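Local coordinates for structural protein ORF273 (Acidianus two-tailed virus, PDB 4ART), which is a structural protein of the virion of an archaeal virus, with a thermostable and acid-stable fold, its precise role there being unsettled, at residues I61-K66 with D86-V91; Y139-V144 with L155-Y160; F126-E131 with R184-D189; A166-I171 with L242-Y247. All blocks are in the same frame, centred on the assembly; numbering follows the deposited sequence.

Interaction 1 of 4, residues I61-K66 with D86-V91; sequences ILRDGK and DIYAFV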
loop_
_atom_site.group_PDB
_atom_site.type_symbol
_atom_site.label_atom_id
_atom_site.label_comp_id
_atom_site.label_asym_id
_atom_site.label_seq_id
_atom_site.Cartn_x
_atom_site.Cartn_y
_atom_site.Cartn_z
ATOM N N ILE A 61 12.372 12.755 -13.726
ATOM C CA ILE A 61 13.259 12.753 -14.873
ATOM C C ILE A 61 12.838 13.973 -15.660
ATOM O O ILE A 61 11.646 14.158 -15.951
ATOM C CB ILE A 61 13.311 11.449 -15.730
ATOM C CG1 ILE A 61 13.638 10.225 -14.851
ATOM C CG2 ILE A 61 14.343 11.578 -16.872
ATOM C CD1 ILE A 61 13.582 8.860 -15.560
ATOM N N LEU A 62 13.816 14.838 -15.938
ATOM C CA LEU A 62 13.604 16.067 -16.668
ATOM C C LEU A 62 13.649 15.796 -18.153
ATOM O O LEU A 62 14.059 14.705 -18.586
ATOM C CB LEU A 62 14.601 17.169 -16.232
ATOM C CG LEU A 62 14.440 17.740 -14.809
ATOM C CD1 LEU A 62 15.174 19.051 -14.655
ATOM C CD2 LEU A 62 13.014 17.696 -14.271
ATOM N N ARG A 63 13.166 16.756 -18.935
ATOM C CA ARG A 63 13.054 16.630 -20.381
ATOM C C ARG A 63 14.465 16.455 -21.026
ATOM O O ARG A 63 14.580 15.822 -22.059
ATOM C CB ARG A 63 12.242 17.851 -20.904
ATOM C CG ARG A 63 11.676 17.748 -22.310
ATOM C CD ARG A 63 10.525 16.779 -22.508
ATOM N NE ARG A 63 10.237 16.569 -23.932
ATOM C CZ ARG A 63 10.905 15.737 -24.732
ATOM N NH1 ARG A 63 11.918 15.015 -24.258
ATOM N NH2 ARG A 63 10.572 15.627 -26.013
ATOM N N ASP A 64 15.530 16.907 -20.324
ATOM C CA ASP A 64 16.935 16.797 -20.727
ATOM C C ASP A 64 17.571 15.468 -20.260
ATOM O O ASP A 64 18.767 15.269 -20.449
ATOM C CB ASP A 64 17.752 18.001 -20.222
ATOM C CG ASP A 64 17.816 18.181 -18.700
ATOM O OD1 ASP A 64 17.383 17.259 -17.962
ATOM O OD2 ASP A 64 18.323 19.214 -18.255
ATOM N N GLY A 65 16.774 14.608 -19.640
ATOM C CA GLY A 65 17.217 13.300 -19.158
ATOM C C GLY A 65 17.846 13.266 -17.777
ATOM O O GLY A 65 18.236 12.195 -17.313
ATOM N N LYS A 66 17.968 14.416 -17.106
ATOM C CA LYS A 66 18.520 14.440 -15.743
ATOM C C LYS A 66 17.552 13.847 -14.752
ATOM O O LYS A 66 16.340 14.016 -14.901
ATOM C CB LYS A 66 18.982 15.850 -15.318
ATOM C CG LYS A 66 20.414 16.158 -15.733
ATOM C CD LYS A 66 21.356 16.099 -14.527
ATOM C CE LYS A 66 22.157 17.350 -14.425
ATOM N NZ LYS A 66 22.929 17.425 -13.150
ATOM N N ASP A 86 9.636 21.446 -16.147
ATOM C CA ASP A 86 10.708 20.610 -16.705
ATOM C C ASP A 86 10.549 19.109 -16.441
ATOM O O ASP A 86 11.271 18.312 -17.032
ATOM C CB ASP A 86 12.069 21.122 -16.187
ATOM C CG ASP A 86 12.457 22.500 -16.693
ATOM O OD1 ASP A 86 12.185 22.801 -17.884
ATOM O OD2 ASP A 86 13.059 23.263 -15.919
ATOM N N ILE A 87 9.637 18.723 -15.527
ATOM C CA ILE A 87 9.396 17.318 -15.179
ATOM C C ILE A 87 8.748 16.589 -16.355
ATOM O O ILE A 87 7.671 16.986 -16.816
ATOM C CB ILE A 87 8.588 17.175 -13.861
ATOM C CG1 ILE A 87 9.354 17.807 -12.690
ATOM C CG2 ILE A 87 8.249 15.679 -13.580
ATOM C CD1 ILE A 87 8.532 18.131 -11.491
ATOM N N TYR A 88 9.404 15.525 -16.825
ATOM C CA TYR A 88 8.973 14.713 -17.963
ATOM C C TYR A 88 8.431 13.332 -17.519
ATOM O O TYR A 88 7.490 12.805 -18.127
ATOM C CB TYR A 88 10.167 14.532 -18.906
ATOM C CG TYR A 88 9.880 13.787 -20.189
ATOM C CD1 TYR A 88 8.853 14.191 -21.035
ATOM C CD2 TYR A 88 10.689 12.731 -20.601
ATOM C CE1 TYR A 88 8.632 13.556 -22.259
ATOM C CE2 TYR A 88 10.476 12.087 -21.828
ATOM C CZ TYR A 88 9.446 12.506 -22.649
ATOM O OH TYR A 88 9.221 11.885 -23.848
ATOM N N ALA A 89 9.040 12.750 -16.475
ATOM C CA ALA A 89 8.659 11.445 -15.934
ATOM C C ALA A 89 8.768 11.437 -14.429
ATOM O O ALA A 89 9.673 12.065 -13.861
ATOM C CB ALA A 89 9.531 10.337 -16.530
ATOM N N PHE A 90 7.828 10.736 -13.780
ATOM C CA PHE A 90 7.792 10.543 -12.327
ATOM C C PHE A 90 8.164 9.084 -12.069
ATOM O O PHE A 90 7.645 8.202 -12.730
ATOM C CB PHE A 90 6.399 10.871 -11.772
ATOM C CG PHE A 90 6.222 10.603 -10.299
ATOM C CD1 PHE A 90 6.835 11.409 -9.350
ATOM C CD2 PHE A 90 5.433 9.551 -9.860
ATOM C CE1 PHE A 90 6.663 11.165 -7.984
ATOM C CE2 PHE A 90 5.263 9.304 -8.502
ATOM C CZ PHE A 90 5.857 10.125 -7.563
ATOM N N VAL A 91 9.107 8.843 -11.157
ATOM C CA VAL A 91 9.601 7.502 -10.854
ATOM C C VAL A 91 9.229 7.131 -9.419
ATOM O O VAL A 91 9.528 7.871 -8.498
ATOM C CB VAL A 91 11.137 7.373 -11.071
ATOM C CG1 VAL A 91 11.604 5.927 -10.920
ATOM C CG2 VAL A 91 11.572 7.941 -12.406
#

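Interaction 2 of 4, residues Y139-V144 with L155-Y160; sequences YYIHAV and LAVNIY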
loop_
_atom_site.group_PDB
_atom_site.type_symbol
_atom_site.label_atom_id
_atom_site.label_comp_id
_atom_site.label_asym_id
_atom_site.label_seq_id
_atom_site.Cartn_x
_atom_site.Cartn_y
_atom_site.Cartn_z
ATOM N N TYR A 139 5.338 10.448 -18.667
ATOM C CA TYR A 139 5.458 9.087 -18.167
ATOM C C TYR A 139 5.429 8.892 -16.688
ATOM O O TYR A 139 5.919 9.718 -15.916
ATOM C CB TYR A 139 6.743 8.438 -18.709
ATOM C CG TYR A 139 6.784 8.284 -20.219
ATOM C CD1 TYR A 139 6.155 7.218 -20.845
ATOM C CD2 TYR A 139 7.519 9.166 -21.010
ATOM C CE1 TYR A 139 6.228 7.046 -22.230
ATOM C CE2 TYR A 139 7.592 9.014 -22.398
ATOM C CZ TYR A 139 6.939 7.952 -23.005
ATOM O OH TYR A 139 6.981 7.775 -24.375
ATOM N N TYR A 140 4.853 7.756 -16.299
ATOM C CA TYR A 140 4.874 7.280 -14.936
ATOM C C TYR A 140 5.746 6.023 -14.957
ATOM O O TYR A 140 5.505 5.113 -15.750
ATOM C CB TYR A 140 3.466 6.987 -14.364
ATOM C CG TYR A 140 3.559 6.206 -13.060
ATOM C CD1 TYR A 140 3.819 6.846 -11.862
ATOM C CD2 TYR A 140 3.500 4.813 -13.052
ATOM C CE1 TYR A 140 3.983 6.121 -10.675
ATOM C CE2 TYR A 140 3.688 4.080 -11.884
ATOM C CZ TYR A 140 3.912 4.735 -10.694
ATOM O OH TYR A 140 4.029 3.962 -9.561
ATOM N N ILE A 141 6.777 5.993 -14.104
ATOM C CA ILE A 141 7.711 4.855 -14.078
ATOM C C ILE A 141 7.686 4.165 -12.719
ATOM O O ILE A 141 7.843 4.806 -11.686
ATOM C CB ILE A 141 9.158 5.276 -14.495
ATOM C CG1 ILE A 141 9.159 5.995 -15.855
ATOM C CG2 ILE A 141 10.111 4.088 -14.477
ATOM C CD1 ILE A 141 10.554 6.524 -16.330
ATOM N N HIS A 142 7.493 2.857 -12.740
ATOM C CA HIS A 142 7.524 2.041 -11.544
ATOM C C HIS A 142 8.719 1.133 -11.637
ATOM O O HIS A 142 8.783 0.310 -12.553
ATOM C CB HIS A 142 6.224 1.237 -11.376
ATOM C CG HIS A 142 6.134 0.515 -10.045
ATOM N ND1 HIS A 142 5.309 -0.565 -9.884
ATOM C CD2 HIS A 142 6.724 0.779 -8.840
ATOM C CE1 HIS A 142 5.443 -0.958 -8.619
ATOM N NE2 HIS A 142 6.282 -0.190 -7.949
ATOM N N ALA A 143 9.713 1.357 -10.754
ATOM C CA ALA A 143 10.939 0.562 -10.675
ATOM C C ALA A 143 10.834 -0.346 -9.472
ATOM O O ALA A 143 10.448 0.109 -8.408
ATOM C CB ALA A 143 12.162 1.457 -10.562
ATOM N N VAL A 144 11.098 -1.639 -9.652
ATOM C CA VAL A 144 11.022 -2.606 -8.548
ATOM C C VAL A 144 12.353 -3.298 -8.393
ATOM O O VAL A 144 12.870 -3.868 -9.356
ATOM C CB VAL A 144 9.839 -3.622 -8.669
ATOM C CG1 VAL A 144 9.624 -4.388 -7.360
ATOM C CG2 VAL A 144 8.547 -2.926 -9.103
ATOM N N LEU A 155 16.316 -5.837 -10.947
ATOM C CA LEU A 155 15.618 -4.579 -11.179
ATOM C C LEU A 155 14.698 -4.758 -12.362
ATOM O O LEU A 155 15.082 -5.362 -13.352
ATOM C CB LEU A 155 16.607 -3.396 -11.426
ATOM C CG LEU A 155 16.023 -2.054 -11.955
ATOM C CD1 LEU A 155 15.063 -1.409 -10.960
ATOM C CD2 LEU A 155 17.120 -1.077 -12.332
ATOM N N ALA A 156 13.462 -4.270 -12.231
ATOM C CA ALA A 156 12.473 -4.249 -13.295
ATOM C C ALA A 156 11.954 -2.824 -13.375
ATOM O O ALA A 156 11.646 -2.212 -12.356
ATOM C CB ALA A 156 11.339 -5.208 -13.011
ATOM N N VAL A 157 11.967 -2.265 -14.571
ATOM C CA VAL A 157 11.529 -0.892 -14.784
ATOM C C VAL A 157 10.308 -0.990 -15.716
ATOM O O VAL A 157 10.426 -1.530 -16.822
ATOM C CB VAL A 157 12.652 -0.020 -15.413
ATOM C CG1 VAL A 157 12.188 1.427 -15.590
ATOM C CG2 VAL A 157 13.964 -0.092 -14.629
ATOM N N ASN A 158 9.161 -0.467 -15.261
ATOM C CA ASN A 158 7.881 -0.428 -15.998
ATOM C C ASN A 158 7.526 1.006 -16.343
ATOM O O ASN A 158 7.335 1.811 -15.449
ATOM C CB ASN A 158 6.744 -1.059 -15.154
ATOM C CG ASN A 158 6.899 -2.554 -15.014
ATOM O OD1 ASN A 158 7.188 -3.245 -15.959
ATOM N ND2 ASN A 158 7.075 -3.048 -13.810
ATOM N N ILE A 159 7.415 1.312 -17.641
ATOM C CA ILE A 159 7.109 2.647 -18.134
ATOM C C ILE A 159 5.693 2.735 -18.680
ATOM O O ILE A 159 5.353 2.077 -19.662
ATOM C CB ILE A 159 8.196 3.117 -19.135
ATOM C CG1 ILE A 159 9.600 3.055 -18.481
ATOM C CG2 ILE A 159 7.873 4.501 -19.620
ATOM C CD1 ILE A 159 10.706 3.079 -19.421
ATOM N N TYR A 160 4.884 3.610 -18.076
ATOM C CA TYR A 160 3.485 3.818 -18.475
ATOM C C TYR A 160 3.341 5.202 -19.057
ATOM O O TYR A 160 3.836 6.165 -18.485
ATOM C CB TYR A 160 2.555 3.717 -17.237
ATOM C CG TYR A 160 2.618 2.393 -16.500
ATOM C CD1 TYR A 160 3.572 2.166 -15.513
ATOM C CD2 TYR A 160 1.746 1.349 -16.820
ATOM C CE1 TYR A 160 3.658 0.939 -14.861
ATOM C CE2 TYR A 160 1.808 0.129 -16.160
ATOM C CZ TYR A 160 2.773 -0.078 -15.191
ATOM O OH TYR A 160 2.801 -1.273 -14.523
HETATM O O HOH W 1 4.719 -2.138 -12.731
#

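Interaction 3 of 4, residues F126-E131 with R184-D189; sequences FRIANE and RTITAD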
loop_
_atom_site.group_PDB
_atom_site.type_symbol
_atom_site.label_atom_id
_atom_site.label_comp_id
_atom_site.label_asym_id
_atom_site.label_seq_id
_atom_site.Cartn_x
_atom_site.Cartn_y
_atom_site.Cartn_z
ATOM N N PHE A 126 -6.182 21.765 -15.799
ATOM C CA PHE A 126 -6.832 21.995 -14.509
ATOM C C PHE A 126 -5.754 22.209 -13.417
ATOM O O PHE A 126 -4.610 21.764 -13.561
ATOM C CB PHE A 126 -7.760 20.819 -14.132
ATOM C CG PHE A 126 -8.997 20.675 -14.989
ATOM C CD1 PHE A 126 -8.979 19.904 -16.144
ATOM C CD2 PHE A 126 -10.178 21.312 -14.642
ATOM C CE1 PHE A 126 -10.136 19.778 -16.942
ATOM C CE2 PHE A 126 -11.342 21.166 -15.418
ATOM C CZ PHE A 126 -11.318 20.398 -16.563
ATOM N N ARG A 127 -6.105 22.963 -12.373
ATOM C CA ARG A 127 -5.255 23.243 -11.204
ATOM C C ARG A 127 -5.979 22.699 -9.969
ATOM O O ARG A 127 -7.173 22.937 -9.835
ATOM C CB ARG A 127 -4.966 24.763 -11.055
ATOM C CG ARG A 127 -3.739 25.213 -11.856
ATOM C CD ARG A 127 -3.318 26.649 -11.551
ATOM N NE ARG A 127 -1.940 26.935 -11.982
ATOM C CZ ARG A 127 -1.594 27.389 -13.189
ATOM N NH1 ARG A 127 -2.520 27.619 -14.113
ATOM N NH2 ARG A 127 -0.317 27.609 -13.481
ATOM N N ILE A 128 -5.289 21.915 -9.120
ATOM C CA ILE A 128 -5.867 21.338 -7.907
ATOM C C ILE A 128 -5.507 22.282 -6.767
ATOM O O ILE A 128 -4.324 22.428 -6.416
ATOM C CB ILE A 128 -5.436 19.834 -7.669
ATOM C CG1 ILE A 128 -5.774 18.953 -8.883
ATOM C CG2 ILE A 128 -6.055 19.244 -6.397
ATOM C CD1 ILE A 128 -4.959 17.729 -9.030
ATOM N N ALA A 129 -6.535 23.005 -6.270
ATOM C CA ALA A 129 -6.429 23.994 -5.200
ATOM C C ALA A 129 -5.155 24.865 -5.345
ATOM O O ALA A 129 -4.900 25.357 -6.449
ATOM C CB ALA A 129 -6.514 23.316 -3.839
ATOM N N ASN A 130 -4.329 25.002 -4.297
ATOM C CA ASN A 130 -3.122 25.823 -4.417
ATOM C C ASN A 130 -1.834 25.049 -4.708
ATOM O O ASN A 130 -0.742 25.621 -4.618
ATOM C CB ASN A 130 -2.977 26.845 -3.273
ATOM C CG ASN A 130 -4.068 27.889 -3.276
ATOM O OD1 ASN A 130 -3.982 28.950 -3.926
ATOM N ND2 ASN A 130 -5.162 27.585 -2.589
ATOM N N GLU A 131 -1.960 23.789 -5.118
ATOM C CA GLU A 131 -0.815 22.936 -5.443
ATOM C C GLU A 131 -0.120 23.244 -6.777
ATOM O O GLU A 131 -0.782 23.608 -7.751
ATOM C CB GLU A 131 -1.172 21.451 -5.308
ATOM C CG GLU A 131 -1.523 21.033 -3.885
ATOM C CD GLU A 131 -0.637 21.549 -2.761
ATOM O OE1 GLU A 131 0.547 21.144 -2.707
ATOM O OE2 GLU A 131 -1.125 22.362 -1.938
ATOM N N ARG A 184 -9.871 24.910 -15.133
ATOM C CA ARG A 184 -9.985 25.807 -13.989
ATOM C C ARG A 184 -9.334 25.150 -12.749
ATOM O O ARG A 184 -8.894 24.002 -12.806
ATOM C CB ARG A 184 -11.482 26.098 -13.694
ATOM C CG ARG A 184 -12.380 24.860 -13.480
ATOM C CD ARG A 184 -13.660 25.255 -12.769
ATOM N NE ARG A 184 -14.601 24.142 -12.656
ATOM C CZ ARG A 184 -14.870 23.481 -11.534
ATOM N NH1 ARG A 184 -14.248 23.791 -10.408
ATOM N NH2 ARG A 184 -15.750 22.493 -11.535
ATOM N N THR A 185 -9.296 25.890 -11.630
ATOM C CA THR A 185 -8.818 25.377 -10.358
ATOM C C THR A 185 -9.987 24.606 -9.751
ATOM O O THR A 185 -11.090 25.147 -9.650
ATOM C CB THR A 185 -8.351 26.513 -9.432
ATOM O OG1 THR A 185 -7.438 27.356 -10.137
ATOM C CG2 THR A 185 -7.701 25.983 -8.147
ATOM N N ILE A 186 -9.751 23.363 -9.349
ATOM C CA ILE A 186 -10.771 22.536 -8.694
ATOM C C ILE A 186 -10.480 22.457 -7.190
ATOM O O ILE A 186 -9.334 22.650 -6.772
ATOM C CB ILE A 186 -10.886 21.136 -9.367
ATOM C CG1 ILE A 186 -9.637 20.260 -9.131
ATOM C CG2 ILE A 186 -11.197 21.289 -10.850
ATOM C CD1 ILE A 186 -9.886 18.793 -9.104
ATOM N N THR A 187 -11.498 22.170 -6.381
ATOM C CA THR A 187 -11.315 22.024 -4.936
ATOM C C THR A 187 -10.808 20.593 -4.646
ATOM O O THR A 187 -10.891 19.713 -5.520
ATOM C CB THR A 187 -12.645 22.250 -4.185
ATOM O OG1 THR A 187 -13.553 21.221 -4.571
ATOM C CG2 THR A 187 -13.266 23.629 -4.439
ATOM N N ALA A 188 -10.352 20.352 -3.398
ATOM C CA ALA A 188 -9.937 19.030 -2.923
ATOM C C ALA A 188 -11.158 18.090 -2.946
ATOM O O ALA A 188 -11.032 16.917 -3.298
ATOM C CB ALA A 188 -9.380 19.133 -1.512
ATOM N N ASP A 189 -12.348 18.636 -2.601
ATOM C CA ASP A 189 -13.608 17.894 -2.609
ATOM C C ASP A 189 -13.948 17.380 -3.997
ATOM O O ASP A 189 -14.342 16.221 -4.126
ATOM C CB ASP A 189 -14.748 18.715 -2.022
ATOM C CG ASP A 189 -14.572 18.962 -0.533
ATOM O OD1 ASP A 189 -14.139 18.020 0.185
ATOM O OD2 ASP A 189 -14.798 20.109 -0.093
#

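Interaction 4 of 4, residues A166-I171 with L242-Y247; sequences ARALRI and LFPTPY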
loop_
_atom_site.group_PDB
_atom_site.type_symbol
_atom_site.label_atom_id
_atom_site.label_comp_id
_atom_site.label_asym_id
_atom_site.label_seq_id
_atom_site.Cartn_x
_atom_site.Cartn_y
_atom_site.Cartn_z
ATOM N N ALA A 166 -4.730 7.072 -18.327
ATOM C CA ALA A 166 -5.894 7.873 -17.920
ATOM C C ALA A 166 -7.126 7.509 -18.767
ATOM O O ALA A 166 -8.215 7.363 -18.211
ATOM C CB ALA A 166 -5.589 9.381 -18.035
ATOM N N ARG A 167 -6.941 7.329 -20.103
ATOM C CA ARG A 167 -7.989 6.952 -21.036
ATOM C C ARG A 167 -8.567 5.586 -20.699
ATOM O O ARG A 167 -9.775 5.448 -20.706
ATOM C CB ARG A 167 -7.476 6.965 -22.490
ATOM C CG ARG A 167 -7.451 8.346 -23.102
ATOM C CD ARG A 167 -7.272 8.302 -24.613
ATOM N NE ARG A 167 -5.956 7.797 -25.010
ATOM C CZ ARG A 167 -4.873 8.557 -25.131
ATOM N NH1 ARG A 167 -4.933 9.861 -24.868
ATOM N NH2 ARG A 167 -3.720 8.022 -25.514
ATOM N N ALA A 168 -7.717 4.584 -20.412
ATOM C CA ALA A 168 -8.154 3.220 -20.053
ATOM C C ALA A 168 -8.918 3.212 -18.732
ATOM O O ALA A 168 -9.756 2.345 -18.521
ATOM C CB ALA A 168 -6.955 2.284 -19.969
ATOM N N LEU A 169 -8.612 4.167 -17.844
ATOM C CA LEU A 169 -9.256 4.320 -16.547
ATOM C C LEU A 169 -10.529 5.143 -16.674
ATOM O O LEU A 169 -11.237 5.334 -15.679
ATOM C CB LEU A 169 -8.281 4.969 -15.525
ATOM C CG LEU A 169 -7.230 4.038 -14.933
ATOM C CD1 LEU A 169 -6.127 4.837 -14.222
ATOM C CD2 LEU A 169 -7.892 2.990 -13.997
ATOM N N ARG A 170 -10.816 5.649 -17.891
ATOM C CA ARG A 170 -11.972 6.478 -18.278
ATOM C C ARG A 170 -11.941 7.830 -17.576
ATOM O O ARG A 170 -12.961 8.532 -17.520
ATOM C CB ARG A 170 -13.332 5.765 -18.082
ATOM C CG ARG A 170 -13.532 4.482 -18.909
ATOM C CD ARG A 170 -14.918 3.885 -18.713
ATOM N NE ARG A 170 -15.989 4.764 -19.207
ATOM C CZ ARG A 170 -16.791 5.500 -18.436
ATOM N NH1 ARG A 170 -16.665 5.471 -17.111
ATOM N NH2 ARG A 170 -17.724 6.268 -18.984
ATOM N N ILE A 171 -10.753 8.216 -17.088
ATOM C CA ILE A 171 -10.556 9.494 -16.416
ATOM C C ILE A 171 -11.045 10.685 -17.264
ATOM O O ILE A 171 -11.767 11.504 -16.699
ATOM C CB ILE A 171 -9.142 9.646 -15.798
ATOM C CG1 ILE A 171 -9.003 8.762 -14.547
ATOM C CG2 ILE A 171 -8.836 11.102 -15.457
ATOM C CD1 ILE A 171 -7.589 8.506 -14.054
ATOM N N LEU A 242 -7.387 -4.368 -22.515
ATOM C CA LEU A 242 -7.904 -3.010 -22.417
ATOM C C LEU A 242 -6.941 -1.907 -22.016
ATOM O O LEU A 242 -7.119 -0.760 -22.418
ATOM C CB LEU A 242 -9.158 -3.004 -21.504
ATOM C CG LEU A 242 -10.293 -3.978 -21.884
ATOM C CD1 LEU A 242 -11.465 -3.850 -20.917
ATOM C CD2 LEU A 242 -10.779 -3.743 -23.303
ATOM N N PHE A 243 -6.001 -2.220 -21.158
ATOM C CA PHE A 243 -5.080 -1.232 -20.617
ATOM C C PHE A 243 -3.813 -1.166 -21.472
ATOM O O PHE A 243 -3.468 -2.150 -22.116
ATOM C CB PHE A 243 -4.774 -1.579 -19.150
ATOM C CG PHE A 243 -5.728 -0.949 -18.164
ATOM C CD1 PHE A 243 -7.090 -1.231 -18.210
ATOM C CD2 PHE A 243 -5.278 -0.032 -17.231
ATOM C CE1 PHE A 243 -7.983 -0.622 -17.314
ATOM C CE2 PHE A 243 -6.168 0.575 -16.335
ATOM C CZ PHE A 243 -7.513 0.281 -16.390
ATOM N N PRO A 244 -3.121 -0.012 -21.521
ATOM C CA PRO A 244 -1.871 0.040 -22.297
ATOM C C PRO A 244 -0.749 -0.813 -21.659
ATOM O O PRO A 244 -0.544 -0.799 -20.447
ATOM C CB PRO A 244 -1.520 1.536 -22.273
ATOM C CG PRO A 244 -2.097 2.028 -20.962
ATOM C CD PRO A 244 -3.387 1.270 -20.819
ATOM N N THR A 245 -0.050 -1.573 -22.477
ATOM C CA THR A 245 1.053 -2.404 -22.032
ATOM C C THR A 245 2.221 -1.457 -21.627
ATOM O O THR A 245 2.612 -0.604 -22.452
ATOM C CB THR A 245 1.498 -3.375 -23.189
ATOM O OG1 THR A 245 0.369 -4.076 -23.685
ATOM C CG2 THR A 245 2.481 -4.399 -22.712
ATOM N N PRO A 246 2.796 -1.588 -20.404
ATOM C CA PRO A 246 3.977 -0.774 -20.075
ATOM C C PRO A 246 5.223 -1.239 -20.847
ATOM O O PRO A 246 5.325 -2.403 -21.198
ATOM C CB PRO A 246 4.195 -1.042 -18.574
ATOM C CG PRO A 246 3.690 -2.380 -18.361
ATOM C CD PRO A 246 2.509 -2.559 -19.327
ATOM N N TYR A 247 6.165 -0.344 -21.087
ATOM C CA TYR A 247 7.422 -0.721 -21.700
ATOM C C TYR A 247 8.232 -1.226 -20.525
ATOM O O TYR A 247 8.448 -0.503 -19.553
ATOM C CB TYR A 247 8.064 0.493 -22.334
ATOM C CG TYR A 247 9.223 0.172 -23.234
ATOM C CD1 TYR A 247 9.033 -0.038 -24.597
ATOM C CD2 TYR A 247 10.528 0.154 -22.741
ATOM C CE1 TYR A 247 10.113 -0.231 -25.451
ATOM C CE2 TYR A 247 11.613 -0.007 -23.587
ATOM C CZ TYR A 247 11.399 -0.209 -24.939
ATOM O OH TYR A 247 12.457 -0.430 -25.766
#

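Interaction 1 of 4, residues I61-K66 with D86-V91
Ile61 and the pair Tyr88-Ala89 form a classic beta bulge where strands 58-62 and 87-96 run antiparallel in the mixed sheet. The carbonyl of Ile61 is gripped twice: Tyr88 N reaches Ile61 O at 2.8 Å, lying in the carbonyl plane, and Ala89 N reaches the same oxygen at 3.0 Å. Ile61 N in turn gives a nearly straight bond to Ala89 O (2.8 Å), so both polar backbone atoms of this buried residue are satisfied. Beyond the bulge, Asp86 O accepts a bent bond from Arg63 N (3.1 Å, 138°), and Leu62 CA adds a C-H...O contact to it. The chain then reverses in a type I turn closed by Gly65 N to Leu62 O, while Leu62 N bonds Lys66 O; the positive phi of Gly65 suits glycine, and Asp64 OD1 accepts from Lys66 N in an Asx turn. Apolar residues suit the covered face: the small Ala89 CB meets Ile61 CB at 4.0 Å, Ile61 CD1 touches Val91 CG2 at 3.9 Å, and Leu31, Ile34 and Val35 of helix 23-44 pack on Ile61. At the exposed edge, a long chain ending in a flat, delocalised cation can extend over Tyr88. Bent at chi2 (71°), Arg63 stacks its guanidinium on the ring, planes 13° apart, with Arg63 CZ 4.4 Å from the Tyr88 centroid (cation-pi). Over the same ring, the Arg63 CD methylene lies 3.4 Å from Tyr88 CD1.

Interaction 2 of 4, residues Y139-V144 with L155-Y160
Six backbone hydrogen bonds join Tyr139-Val144 to Leu155-Tyr160, two for each of the pairs Tyr140-Tyr160, His142-Asn158 and Val144-Ala156; Tyr160 N to Tyr140 O, for example, spans 2.8 Å. Between them, alpha C-H groups lean on carbonyls, as Ala143 CA does on Ala156 O at 3.3 Å. These bonds make the beta hairpin 139-146/154-161, central in the mixed sheet. Apolar contacts line the face bearing Ile141, Ala143, Val157 and Ile159. Here branched residues suit an extended backbone: Ile141 CG2 meets Val157 CG1 at 3.6 Å. On the other face Tyr140 CG is anti to its backbone N (chi1 167°) and Tyr160 CG anti to its carbonyl carbon (chi1 -59°), which lays the side chains side by side. Tyr160 CD1 lies at the edge of the Tyr140 ring, near its plane, 3.6 Å from Tyr140 CD2; the ring planes are 40° apart. Polar ends find partners beyond the hairpin: Tyr140 OH bonds Glu92, His142 NE2 bonds Asp94, and Asn158 OD1 accepts from Gln248. A water bonded to Tyr160 OH reaches His142 ND1 only weakly.

Interaction 3 of 4, residues F126-E131 with R184-D189
With CG1 turned into the crowded position between its backbone N and carbonyl carbon (chi1 69°), Ile186 sets its branches apart: CG1 lies beside Ile128 CG1 at 4.1 Å, and CG2 meets Phe126 CD2 at 3.9 Å. In Ile128, CG1 sits opposite the carbonyl carbon (chi1 -55°), and the two isoleucines run alongside each other, pointing the same way. Branched side chains suit this buried face, where Leu121 of helix 113-123 and Phe191 of helix 188-201 pack on them. Strands 127-128 and 185-186 form a separate two-stranded parallel sheet. Arg127 N donates to Arg184 O from above the carbonyl plane, Ile186 N approaches Arg127 O almost head-on at 2.7 Å, and Ala129 N bonds Ile186 O at 2.9 Å. On the exposed face Thr185 OG1 lies 3.7 Å from Arg127 CB, and Thr185 CG2 3.3 Å from Ala129 O. A type II' turn from Ile128 to Glu131 follows. Thr187 is the N-cap of helix 188-201; its short hydroxyl side chain lets OG1 accept from Glu190 N. Arg184 forms a salt bridge to Glu190. Glu131 OE2 is hydrogen-bonded to Ser227 OG of the second subunit, and Phe228 of that subunit packs on Ile128.

Interaction 4 of 4, residues A166-I171 with L242-Y247
Ala168 CB sits over the centre of one face of the Phe243 ring, 3.8 Å from the centroid and only 6° off the ring normal, a CH-pi contact. Leu169 comes to the same ring at its edge: its CD2 lies near the ring plane, 3.6 Å from Phe243 CZ, the two side chains crossing at about a right angle. Pro244 CD also touches Ala168 CB, at 3.8 Å. The single methyl of alanine suits a spot where helix and ring come so close, and leucine, its CG anti to the carbonyl carbon (chi1 -78°), reaches the rim. No hydrogen bond joins the segments. The contact packs the C-terminal end of helix 162-168 against the chain leaving helix 229-242. A Schellman motif closes the first helix, with Arg170 at positive phi (65°), Ile171 N bonded to Ala166 O and Arg170 N to Arg167 O. Farther out, Gln202 bonds both Leu169 O and Arg170 NH1, Ile113 of helix 113-123 packs on Leu169, and Tyr239 and Leu205 pack against Phe243.

Overall arrangement
From the N terminus, interaction 1 comes first, closing a short excursion through strand 67-69 and helix 70-78 by pairing strands 58-62 and 87-96. Segment 126-131 then opens interaction 3, whose long loop closes only at 184-189; the hairpin of interaction 2 is nested inside it. Interaction 4 begins within that same loop, at 166-171, and ends beyond it at 242-247, so interactions 3 and 4 cross. Interactions 1 and 2 share the mixed sheet, Phe90 bonding backbone to backbone with Tyr139 and Ile141. Tyr247 carries interaction 4 onto the hairpin through Ile159, while interaction 3 lies apart, about 28 Å between centres from interaction 2, beside the second subunit.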